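Local coordinates for protein chitinase (Thermococcus chitonophagus, PDB 5XSW) that probably acts as an endochitinase that hydrolyses chitin, with a glycan bound in this carboxy-terminal portion of a longer enzyme, at residues N21-Y26 against W31-K36; D266-T271 against P293-V298; D400-F405 against L454-V459; K412-G417 against H463-H468. All coordinates share one frame; numbering follows the deposited sequence.

Interaction 1. Residues N21-Y26 against W31-K36; sequences NKNTHY and WCFDIK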
# COMPACT_ATOMS: atom_id res chain seq x y z
N ASN A 21 -22.52 -2.22 14.88
CA ASN A 21 -22.71 -1.34 13.76
C ASN A 21 -24.05 -1.77 13.22
O ASN A 21 -24.17 -2.81 12.59
CB ASN A 21 -21.61 -1.51 12.71
CG ASN A 21 -21.83 -0.65 11.49
OD1 ASN A 21 -22.92 -0.16 11.25
ND2 ASN A 21 -20.79 -0.46 10.71
N LYS A 22 -25.06 -0.97 13.45
CA LYS A 22 -26.40 -1.37 13.05
C LYS A 22 -26.65 -1.04 11.59
O LYS A 22 -27.68 -1.41 11.04
CB LYS A 22 -27.46 -0.66 13.91
CG LYS A 22 -27.52 -1.10 15.38
CD LYS A 22 -28.18 0.00 16.25
CE LYS A 22 -28.70 -0.51 17.60
NZ LYS A 22 -30.10 -1.07 17.55
N ASN A 23 -25.76 -0.29 10.97
CA ASN A 23 -25.96 0.03 9.55
C ASN A 23 -26.02 -1.25 8.73
O ASN A 23 -25.20 -2.16 8.93
CB ASN A 23 -24.85 0.95 9.03
CG ASN A 23 -24.79 2.27 9.79
OD1 ASN A 23 -23.71 2.73 10.24
ND2 ASN A 23 -25.93 2.89 9.92
N THR A 24 -27.00 -1.36 7.83
CA THR A 24 -27.04 -2.52 6.95
C THR A 24 -26.57 -2.18 5.52
O THR A 24 -26.29 -3.06 4.72
CB THR A 24 -28.46 -3.17 6.89
OG1 THR A 24 -29.42 -2.17 6.52
CG2 THR A 24 -28.84 -3.79 8.25
N HIS A 25 -26.47 -0.89 5.21
CA HIS A 25 -25.87 -0.46 3.96
C HIS A 25 -24.96 0.73 4.27
O HIS A 25 -25.05 1.31 5.35
CB HIS A 25 -26.95 -0.07 2.94
CG HIS A 25 -27.88 0.98 3.44
ND1 HIS A 25 -27.66 2.33 3.25
CD2 HIS A 25 -29.02 0.89 4.18
CE1 HIS A 25 -28.62 3.02 3.84
NE2 HIS A 25 -29.46 2.17 4.41
N TYR A 26 -24.11 1.09 3.33
CA TYR A 26 -23.15 2.18 3.51
C TYR A 26 -23.84 3.42 4.01
O TYR A 26 -24.82 3.87 3.43
CB TYR A 26 -22.41 2.50 2.19
CG TYR A 26 -21.60 3.76 2.32
CD1 TYR A 26 -20.45 3.76 3.11
CD2 TYR A 26 -21.98 4.94 1.71
CE1 TYR A 26 -19.70 4.92 3.27
CE2 TYR A 26 -21.23 6.11 1.87
CZ TYR A 26 -20.09 6.07 2.67
OH TYR A 26 -19.34 7.19 2.88
N TRP A 31 -19.30 2.97 7.81
CA TRP A 31 -19.17 1.75 7.01
C TRP A 31 -18.47 0.69 7.83
O TRP A 31 -18.73 -0.52 7.71
CB TRP A 31 -18.41 2.04 5.70
CG TRP A 31 -18.15 0.84 4.83
CD1 TRP A 31 -19.00 0.30 3.88
CD2 TRP A 31 -16.96 0.03 4.81
NE1 TRP A 31 -18.41 -0.80 3.31
CE2 TRP A 31 -17.16 -0.98 3.85
CE3 TRP A 31 -15.76 0.05 5.53
CZ2 TRP A 31 -16.20 -1.95 3.57
CZ3 TRP A 31 -14.81 -0.93 5.26
CH2 TRP A 31 -15.05 -1.92 4.29
N CYS A 32 -17.55 1.16 8.67
CA CYS A 32 -16.84 0.32 9.61
C CYS A 32 -16.51 1.19 10.84
O CYS A 32 -16.16 2.40 10.71
CB CYS A 32 -15.53 -0.25 9.02
SG CYS A 32 -14.84 -1.55 9.94
N PHE A 33 -16.64 0.59 12.01
CA PHE A 33 -16.13 1.21 13.26
C PHE A 33 -14.99 0.40 13.78
O PHE A 33 -15.11 -0.82 13.97
CB PHE A 33 -17.27 1.30 14.34
CG PHE A 33 -18.43 2.12 13.90
CD1 PHE A 33 -18.37 3.51 13.89
CD2 PHE A 33 -19.60 1.52 13.47
CE1 PHE A 33 -19.46 4.28 13.48
CE2 PHE A 33 -20.69 2.28 13.03
CZ PHE A 33 -20.62 3.65 13.02
N ASP A 34 -13.86 1.05 14.03
CA ASP A 34 -12.73 0.37 14.63
C ASP A 34 -12.64 0.82 16.09
O ASP A 34 -12.41 2.00 16.35
CB ASP A 34 -11.41 0.71 13.92
CG ASP A 34 -11.27 0.04 12.55
OD1 ASP A 34 -12.21 -0.68 12.16
OD2 ASP A 34 -10.22 0.25 11.91
N ILE A 35 -12.80 -0.12 17.02
CA ILE A 35 -12.82 0.24 18.46
C ILE A 35 -11.50 -0.02 19.13
O ILE A 35 -11.03 -1.16 19.18
CB ILE A 35 -13.97 -0.53 19.16
CG1 ILE A 35 -15.30 -0.04 18.52
CG2 ILE A 35 -13.91 -0.27 20.68
CD1 ILE A 35 -16.52 -0.60 19.16
N LYS A 36 -10.85 1.04 19.61
CA LYS A 36 -9.64 0.91 20.40
C LYS A 36 -9.91 0.20 21.76
O LYS A 36 -9.24 -0.77 22.13
CB LYS A 36 -9.05 2.29 20.66
CG LYS A 36 -7.66 2.28 21.31
CD LYS A 36 -7.31 3.69 21.83
CE LYS A 36 -5.84 3.83 22.24
NZ LYS A 36 -4.87 3.80 21.06
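A side-chain contact between a loop and a strand, N21 with F33 and Y26 with W31, brackets the link from strand 12-21 to strand 32-41 in the amino-terminal β domain. No hydrogen bond crosses between the two segments, and together they bury 256 Å². At the N21 end the amide lies along the rim of the phenyl ring: CG of N21 is 3.5 Å from CE2 of F33, and ND2 of N21 is 3.6 Å from CD2 of F33. The two side chains cross nearly perpendicularly, with amide and ring planes 65° apart, so the amide meets the ring edge and does not stack on it. N21 reaches it because its CG stands anti to the backbone N (chi1 177°). The rest of the N21 amide is held by polar contacts. OD1 accepts from the backbone N of N23 at 2.9 Å, an Asx turn that bends the chain just after the strand, while ND2 donates to the carbonyls of G30 and F76, one on the linking loop and one on strand 75-77. Because strands 12-21 and 32-41 belong to different antiparallel sheets, this bend lies where the chain passes from one sheet to the other. At the far end, CB of W31 approaches the edge of the Y26 ring, 3.7 Å from CD1 of Y26, and the side chains again cross at about a right angle. The Y26 hydroxyl bonds D266 in the helical part of the chain, and W31 packs on P265 and meets H77 edge-to-face. A glycerol lies about 4 Å from the F33 side chain.

Interaction 2. Residues D266-T271 against P293-V298; sequences DIFPDT and PIVAAV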
# COMPACT_ATOMS: atom_id res chain seq x y z
N ASP A 266 -14.76 6.15 3.00
CA ASP A 266 -15.67 7.29 2.79
C ASP A 266 -15.15 8.26 1.76
O ASP A 266 -15.93 9.00 1.19
CB ASP A 266 -15.89 8.06 4.11
CG ASP A 266 -16.63 7.18 5.12
OD1 ASP A 266 -17.86 6.99 4.92
OD2 ASP A 266 -15.99 6.65 6.06
N ILE A 267 -13.84 8.28 1.53
CA ILE A 267 -13.29 9.23 0.54
C ILE A 267 -13.13 8.58 -0.88
O ILE A 267 -13.45 9.20 -1.88
CB ILE A 267 -11.92 9.79 1.01
CG1 ILE A 267 -12.10 10.60 2.31
CG2 ILE A 267 -11.30 10.73 -0.06
CD1 ILE A 267 -10.74 11.01 2.97
N PHE A 268 -12.67 7.34 -0.92
CA PHE A 268 -12.34 6.68 -2.20
C PHE A 268 -13.35 5.61 -2.57
O PHE A 268 -13.56 4.71 -1.77
CB PHE A 268 -10.96 6.02 -2.10
CG PHE A 268 -9.86 6.99 -1.95
CD1 PHE A 268 -9.35 7.68 -3.06
CD2 PHE A 268 -9.30 7.24 -0.70
CE1 PHE A 268 -8.31 8.59 -2.93
CE2 PHE A 268 -8.28 8.15 -0.57
CZ PHE A 268 -7.77 8.82 -1.68
N PRO A 269 -13.96 5.72 -3.78
CA PRO A 269 -14.77 4.58 -4.24
C PRO A 269 -13.87 3.37 -4.55
O PRO A 269 -12.66 3.53 -4.77
CB PRO A 269 -15.47 5.12 -5.50
CG PRO A 269 -14.47 6.16 -6.08
CD PRO A 269 -13.81 6.77 -4.80
N ASP A 270 -14.45 2.17 -4.60
CA ASP A 270 -13.66 0.96 -4.84
C ASP A 270 -12.99 0.97 -6.21
O ASP A 270 -12.02 0.24 -6.40
CB ASP A 270 -14.56 -0.30 -4.73
CG ASP A 270 -15.03 -0.57 -3.27
OD1 ASP A 270 -14.38 -0.11 -2.31
OD2 ASP A 270 -16.05 -1.27 -3.09
N THR A 271 -13.51 1.79 -7.13
CA THR A 271 -12.99 1.88 -8.51
C THR A 271 -11.71 2.70 -8.60
O THR A 271 -11.06 2.72 -9.63
CB THR A 271 -14.00 2.53 -9.45
OG1 THR A 271 -14.50 3.74 -8.86
CG2 THR A 271 -15.17 1.57 -9.74
N PRO A 293 -3.61 16.51 -6.01
CA PRO A 293 -3.34 17.20 -4.73
C PRO A 293 -4.26 16.76 -3.59
O PRO A 293 -3.83 16.73 -2.43
CB PRO A 293 -3.52 18.71 -5.10
CG PRO A 293 -4.45 18.66 -6.35
CD PRO A 293 -3.90 17.46 -7.10
N ILE A 294 -5.48 16.35 -3.89
CA ILE A 294 -6.34 15.80 -2.83
C ILE A 294 -5.81 14.45 -2.31
O ILE A 294 -5.75 14.20 -1.09
CB ILE A 294 -7.79 15.69 -3.36
CG1 ILE A 294 -8.31 17.13 -3.56
CG2 ILE A 294 -8.68 14.92 -2.36
CD1 ILE A 294 -9.40 17.20 -4.68
N VAL A 295 -5.35 13.60 -3.23
CA VAL A 295 -4.72 12.32 -2.80
C VAL A 295 -3.48 12.58 -1.92
O VAL A 295 -3.34 11.97 -0.90
CB VAL A 295 -4.32 11.45 -4.04
CG1 VAL A 295 -3.55 10.17 -3.61
CG2 VAL A 295 -5.60 11.09 -4.80
N ALA A 296 -2.60 13.46 -2.35
CA ALA A 296 -1.44 13.79 -1.55
C ALA A 296 -1.83 14.31 -0.15
O ALA A 296 -1.25 13.88 0.85
CB ALA A 296 -0.54 14.84 -2.27
N ALA A 297 -2.84 15.19 -0.11
CA ALA A 297 -3.35 15.72 1.19
C ALA A 297 -3.89 14.58 2.08
O ALA A 297 -3.63 14.55 3.24
CB ALA A 297 -4.45 16.75 0.91
N VAL A 298 -4.65 13.64 1.52
CA VAL A 298 -5.13 12.52 2.31
C VAL A 298 -3.99 11.64 2.78
O VAL A 298 -4.02 11.15 3.91
CB VAL A 298 -6.17 11.68 1.50
CG1 VAL A 298 -6.59 10.37 2.24
CG2 VAL A 298 -7.45 12.60 1.22
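I267 and F268, neighbours in a loop, pack on V295 and V298, one turn apart on helix 288-311. All three contacts across the interface are apolar. The I267 and V298 side chains reach toward each other tip to tip, with CD1 of I267 at 4.1 Å from CG2 of V298. F268 uses its edge: CE1 of F268 lies 4.1 Å from CG2 of V295, and CE2 of F268 lies 4.0 Å from CG1 of V298, so the rim of one ring bridges two valines on the same helix face. Both methyls of V298 are engaged, CG1 by the ring and CG2 by the isoleucine, a division set by its first torsion, which puts CG1 anti to the backbone N (chi1 173°). Within the loop, CG2 of I267 sits 4.0 Å above one face of the F268 ring, toward its rim, and so backs the ring from the chain it springs from. The polar bonding belongs to the backbone and to outside partners. On the helix, the N of V298 bonds O of I294 at 2.9 Å. On the loop, the backbone of I267 pairs with F414, and the carbonyl of F268 accepts from R415. Further apolar cover comes from F199 of helix 186-199, which touches I267 and V298, and from I260 of helix 254-263, which touches F268 and V295. The four side chains are all buried, yet only 181 Å² is covered between the segments. With no polar pair across it, the contact itself rests on van der Waals packing, and the directional bonds of the loop, to F414 and R415, are made outside it.

Interaction 3. Residues D400-F405 against L454-V459; sequences DDIEYF and LTILRV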
# COMPACT_ATOMS: atom_id res chain seq x y z
N ASP A 400 -18.19 27.30 -16.38
CA ASP A 400 -17.74 26.02 -16.93
C ASP A 400 -16.57 25.41 -16.08
O ASP A 400 -16.55 24.21 -15.87
CB ASP A 400 -17.27 26.19 -18.38
CG ASP A 400 -18.47 26.28 -19.38
OD1 ASP A 400 -19.61 26.00 -19.00
OD2 ASP A 400 -18.23 26.57 -20.55
N ASP A 401 -15.64 26.24 -15.66
CA ASP A 401 -14.54 25.80 -14.76
C ASP A 401 -15.06 25.17 -13.46
O ASP A 401 -14.57 24.10 -13.03
CB ASP A 401 -13.64 26.97 -14.38
CG ASP A 401 -12.87 27.54 -15.55
OD1 ASP A 401 -12.66 26.82 -16.56
OD2 ASP A 401 -12.46 28.70 -15.44
N ILE A 402 -16.03 25.84 -12.83
CA ILE A 402 -16.59 25.41 -11.55
C ILE A 402 -17.38 24.13 -11.73
O ILE A 402 -17.27 23.17 -10.96
CB ILE A 402 -17.52 26.51 -10.93
CG1 ILE A 402 -16.76 27.82 -10.73
CG2 ILE A 402 -18.13 26.04 -9.61
CD1 ILE A 402 -15.64 27.78 -9.78
N GLU A 403 -18.18 24.11 -12.79
CA GLU A 403 -18.97 22.94 -13.08
C GLU A 403 -18.09 21.71 -13.32
O GLU A 403 -18.40 20.59 -12.88
CB GLU A 403 -19.84 23.22 -14.34
CG GLU A 403 -20.49 21.96 -14.86
CD GLU A 403 -21.61 21.43 -13.97
OE1 GLU A 403 -22.26 22.26 -13.29
OE2 GLU A 403 -21.86 20.19 -13.95
N TYR A 404 -17.04 21.92 -14.09
CA TYR A 404 -16.10 20.85 -14.41
C TYR A 404 -15.45 20.32 -13.11
O TYR A 404 -15.42 19.11 -12.81
CB TYR A 404 -15.03 21.42 -15.37
CG TYR A 404 -13.86 20.46 -15.53
CD1 TYR A 404 -14.05 19.17 -16.02
CD2 TYR A 404 -12.58 20.85 -15.16
CE1 TYR A 404 -12.96 18.29 -16.14
CE2 TYR A 404 -11.51 19.99 -15.29
CZ TYR A 404 -11.70 18.73 -15.77
OH TYR A 404 -10.58 17.91 -15.85
N PHE A 405 -14.96 21.26 -12.31
CA PHE A 405 -14.36 20.91 -11.02
C PHE A 405 -15.28 20.02 -10.19
O PHE A 405 -14.87 18.92 -9.76
CB PHE A 405 -13.99 22.17 -10.25
CG PHE A 405 -13.38 21.86 -8.90
CD1 PHE A 405 -12.05 21.45 -8.82
CD2 PHE A 405 -14.15 21.92 -7.74
CE1 PHE A 405 -11.49 21.11 -7.58
CE2 PHE A 405 -13.58 21.59 -6.50
CZ PHE A 405 -12.25 21.20 -6.43
N LEU A 454 -12.76 29.95 -2.00
CA LEU A 454 -13.06 29.32 -0.71
C LEU A 454 -14.54 29.46 -0.34
O LEU A 454 -15.14 28.54 0.24
CB LEU A 454 -12.24 29.91 0.43
CG LEU A 454 -10.76 29.48 0.48
CD1 LEU A 454 -10.03 30.12 1.71
CD2 LEU A 454 -10.71 27.92 0.54
N THR A 455 -15.13 30.59 -0.71
CA THR A 455 -16.58 30.80 -0.38
C THR A 455 -17.44 29.83 -1.22
O THR A 455 -18.37 29.19 -0.71
CB THR A 455 -16.95 32.29 -0.60
OG1 THR A 455 -16.24 33.08 0.37
CG2 THR A 455 -18.48 32.49 -0.35
N ILE A 456 -17.05 29.62 -2.49
CA ILE A 456 -17.72 28.63 -3.33
C ILE A 456 -17.63 27.24 -2.72
O ILE A 456 -18.61 26.47 -2.63
CB ILE A 456 -17.12 28.59 -4.76
CG1 ILE A 456 -17.36 29.90 -5.53
CG2 ILE A 456 -17.62 27.30 -5.48
CD1 ILE A 456 -18.89 30.13 -5.95
N LEU A 457 -16.42 26.87 -2.30
CA LEU A 457 -16.25 25.56 -1.61
C LEU A 457 -17.15 25.41 -0.35
O LEU A 457 -17.76 24.34 -0.12
CB LEU A 457 -14.79 25.36 -1.21
CG LEU A 457 -13.81 25.06 -2.40
CD1 LEU A 457 -12.34 24.89 -1.93
CD2 LEU A 457 -14.29 23.81 -3.20
N ARG A 458 -17.24 26.47 0.44
CA ARG A 458 -18.03 26.44 1.68
C ARG A 458 -19.50 26.29 1.38
O ARG A 458 -20.21 25.51 2.04
CB ARG A 458 -17.78 27.72 2.50
CG ARG A 458 -16.42 27.65 3.17
CD ARG A 458 -15.98 28.88 3.93
NE ARG A 458 -14.57 28.72 4.25
CZ ARG A 458 -13.73 29.71 4.44
NH1 ARG A 458 -14.14 30.96 4.36
NH2 ARG A 458 -12.45 29.45 4.66
N VAL A 459 -19.95 27.00 0.34
CA VAL A 459 -21.33 26.81 -0.11
C VAL A 459 -21.55 25.39 -0.50
O VAL A 459 -22.52 24.76 -0.04
CB VAL A 459 -21.66 27.73 -1.27
CG1 VAL A 459 -22.95 27.29 -1.95
CG2 VAL A 459 -21.77 29.15 -0.72
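I402 and I456 point toward each other across two helices, their backbones meeting most closely here at 8.9 Å between CA atoms. The touch is made by the branch methyls, CG2 of I402 against CG2 of I456 at 4.3 Å. With chi1 of -58° in I402 and -66° in I456, both put CG1 beside the backbone N and CG2 anti to it, and CG2 does the touching in each. One turn further along helix 399-412, F405 turns its ring toward L457. CE2 of F405 is 4.0 Å from CD2 of L457, and the two side chains cross at about a right angle, the methyl coming in obliquely to the ring. F405 gets there because its CG stands anti to the backbone N (chi1 179°). L457 leaves its backbone beside the contact, and its CD2 methyl, not the extended CD1, turns back to the ring. The area buried between the two segments is small, 118 Å², consistent with two separate points of touch rather than a continuous interlocked ridge. No hydrogen bond crosses the gap. In helix 399-412 the N of F405 bonds O of D401 at 3.0 Å; helix 449-461 is kinked at L454 and T455, with regular bonding resumed by R458 and V459. V431 of helix 421-439 and I447 of strand 447-448 touch both isoleucines, while helix 186-199 puts M190 and L194 on F405 and A193 on L457, and F453 meets F405 edge-to-face. Helices 399-412 and 449-461 are thus bridged by helix 421-439 and strand 447-448 at the isoleucine pair, and by helix 186-199 at the F405 ring.

Interaction 4. Residues K412-G417 against H463-H468; sequences KFFRPG and HWPEPH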
# COMPACT_ATOMS: atom_id res chain seq x y z
N LYS A 412 -14.76 11.19 -8.82
CA LYS A 412 -13.58 10.56 -8.22
C LYS A 412 -13.59 10.39 -6.68
O LYS A 412 -12.81 9.59 -6.16
CB LYS A 412 -12.34 11.37 -8.60
CG LYS A 412 -12.26 11.57 -10.16
CD LYS A 412 -12.03 10.22 -10.87
CE LYS A 412 -11.96 10.43 -12.45
NZ LYS A 412 -11.69 9.09 -13.08
N PHE A 413 -14.42 11.16 -5.98
CA PHE A 413 -14.50 11.04 -4.53
C PHE A 413 -15.90 10.72 -4.01
O PHE A 413 -16.89 10.86 -4.72
CB PHE A 413 -13.94 12.34 -3.89
CG PHE A 413 -12.48 12.58 -4.27
CD1 PHE A 413 -11.47 11.73 -3.80
CD2 PHE A 413 -12.14 13.61 -5.09
CE1 PHE A 413 -10.15 11.93 -4.14
CE2 PHE A 413 -10.81 13.85 -5.44
CZ PHE A 413 -9.80 13.00 -5.01
N PHE A 414 -15.95 10.25 -2.76
CA PHE A 414 -17.19 9.76 -2.12
C PHE A 414 -17.61 8.47 -2.75
O PHE A 414 -17.18 8.09 -3.86
CB PHE A 414 -18.34 10.78 -2.17
CG PHE A 414 -18.02 12.10 -1.54
CD1 PHE A 414 -18.06 12.25 -0.17
CD2 PHE A 414 -17.71 13.20 -2.33
CE1 PHE A 414 -17.77 13.50 0.43
CE2 PHE A 414 -17.42 14.44 -1.76
CZ PHE A 414 -17.44 14.59 -0.37
N ARG A 415 -18.47 7.79 -2.02
CA ARG A 415 -18.97 6.46 -2.32
C ARG A 415 -20.47 6.65 -2.55
O ARG A 415 -21.07 7.57 -1.99
CB ARG A 415 -18.59 5.54 -1.13
CG ARG A 415 -18.96 4.12 -1.11
CD ARG A 415 -18.28 3.43 0.09
NE ARG A 415 -16.83 3.31 -0.16
CZ ARG A 415 -16.22 2.18 -0.49
NH1 ARG A 415 -16.89 1.04 -0.59
NH2 ARG A 415 -14.91 2.21 -0.73
N PRO A 416 -21.10 5.82 -3.39
CA PRO A 416 -22.55 5.91 -3.54
C PRO A 416 -23.27 5.81 -2.20
O PRO A 416 -22.98 4.91 -1.43
CB PRO A 416 -22.89 4.70 -4.41
CG PRO A 416 -21.65 4.45 -5.19
CD PRO A 416 -20.53 4.76 -4.24
N GLY A 417 -24.22 6.71 -1.96
CA GLY A 417 -24.98 6.69 -0.73
C GLY A 417 -24.56 7.79 0.21
O GLY A 417 -25.20 8.03 1.23
N HIS A 463 -23.59 21.31 1.95
CA HIS A 463 -24.36 20.13 1.57
C HIS A 463 -23.65 18.79 1.77
O HIS A 463 -24.19 17.77 1.48
CB HIS A 463 -24.86 20.22 0.14
CG HIS A 463 -25.70 21.42 -0.13
ND1 HIS A 463 -27.06 21.34 -0.30
CD2 HIS A 463 -25.39 22.72 -0.25
CE1 HIS A 463 -27.54 22.54 -0.52
NE2 HIS A 463 -26.55 23.40 -0.49
N TRP A 464 -22.40 18.80 2.28
CA TRP A 464 -21.66 17.55 2.44
C TRP A 464 -21.96 16.86 3.79
O TRP A 464 -22.28 17.52 4.77
CB TRP A 464 -20.15 17.82 2.30
CG TRP A 464 -19.70 18.17 0.89
CD1 TRP A 464 -20.49 18.58 -0.15
CD2 TRP A 464 -18.35 18.15 0.40
NE1 TRP A 464 -19.71 18.82 -1.26
CE2 TRP A 464 -18.40 18.55 -0.95
CE3 TRP A 464 -17.10 17.83 0.97
CZ2 TRP A 464 -17.24 18.65 -1.75
CZ3 TRP A 464 -15.96 17.92 0.19
CH2 TRP A 464 -16.03 18.33 -1.16
N PRO A 465 -21.87 15.53 3.84
CA PRO A 465 -22.10 14.83 5.11
C PRO A 465 -21.19 15.36 6.23
O PRO A 465 -20.04 15.74 5.95
CB PRO A 465 -21.74 13.37 4.79
CG PRO A 465 -21.57 13.29 3.34
CD PRO A 465 -21.35 14.64 2.78
N GLU A 466 -21.72 15.40 7.45
CA GLU A 466 -20.98 15.82 8.64
C GLU A 466 -20.67 14.59 9.49
O GLU A 466 -21.45 13.63 9.49
CB GLU A 466 -21.80 16.84 9.44
CG GLU A 466 -21.99 18.18 8.71
CD GLU A 466 -20.82 19.12 8.93
OE1 GLU A 466 -19.78 18.66 9.45
OE2 GLU A 466 -20.94 20.32 8.62
N PRO A 467 -19.52 14.59 10.17
CA PRO A 467 -18.46 15.60 10.08
C PRO A 467 -17.74 15.50 8.69
O PRO A 467 -17.74 14.41 8.10
CB PRO A 467 -17.53 15.21 11.23
CG PRO A 467 -17.64 13.72 11.26
CD PRO A 467 -19.08 13.41 10.94
N HIS A 468 -17.20 16.60 8.16
CA HIS A 468 -16.67 16.57 6.80
C HIS A 468 -15.44 15.68 6.67
O HIS A 468 -15.21 15.11 5.61
CB HIS A 468 -16.33 17.97 6.34
CG HIS A 468 -17.53 18.86 6.21
ND1 HIS A 468 -18.79 18.38 5.93
CD2 HIS A 468 -17.65 20.21 6.34
CE1 HIS A 468 -19.64 19.39 5.86
NE2 HIS A 468 -18.97 20.51 6.11
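F414 drives the edge of its ring into the face of W464, and this T-shaped pair is the tight part of the contact. The rings stand at 84° to each other, and the centroid of the F414 ring lies 5.0 Å from that of the W464 six-membered ring. CZ of F414 comes closest, 3.5 Å from CE3 and 3.7 Å from CZ3 of W464, so the phenyl tip sits over the indole face, displaced toward its rim. F414 can face this way because its CG lies anti to the carbonyl carbon, chi1 -58°, on a backbone with a positive phi. W198 supports both rings: it meets F414 with planes only modestly inclined and W464 edge-to-face, while the indole N of W464 has a hydrogen bond elsewhere. Packing thins toward P465, where CE1 of F414 and CD of P465 are 4.4 Å apart and the approach to the ring is oblique. The solvent side follows P465 along the chain, at the exposed E466 and P467. Within 463-468, ND1 of H468 donates to O of P465 at 2.9 Å with an N-H...O angle of 159°, although the donor stands above the carbonyl plane. This bond spans the cis peptide before P467. The same turn has further partners, the carbonyl of P467 accepting from the indole of W28 and that of H468 from the indole of W198. Altogether 127 Å² is buried. The arrangement is an aromatic cluster that joins the loops following helices 399-412 and 449-461, with the T-shaped pair as its inner end and the proline-rich turn at its surface.

In the fold
Interactions 2 and 3 are buried apolar contacts within the helical part of the chain, with centres 19 Å apart and no touch between them. Interaction 4 is also buried at its ring pair but opens to solvent through its loops; it follows the same two helices, 399-412 and 449-461, that interaction 3 joins. Interaction 1 lies farther out, partly buried on the β domain, and mixes amide-to-ring contact with polar bonds. Y26 links it inward, through its probable hydrogen bond to D266 of interaction 2 and through its ring, which packs on R415 and P416 of interaction 4. Interactions 2 and 4 are further tied by the D270-R415 salt bridge.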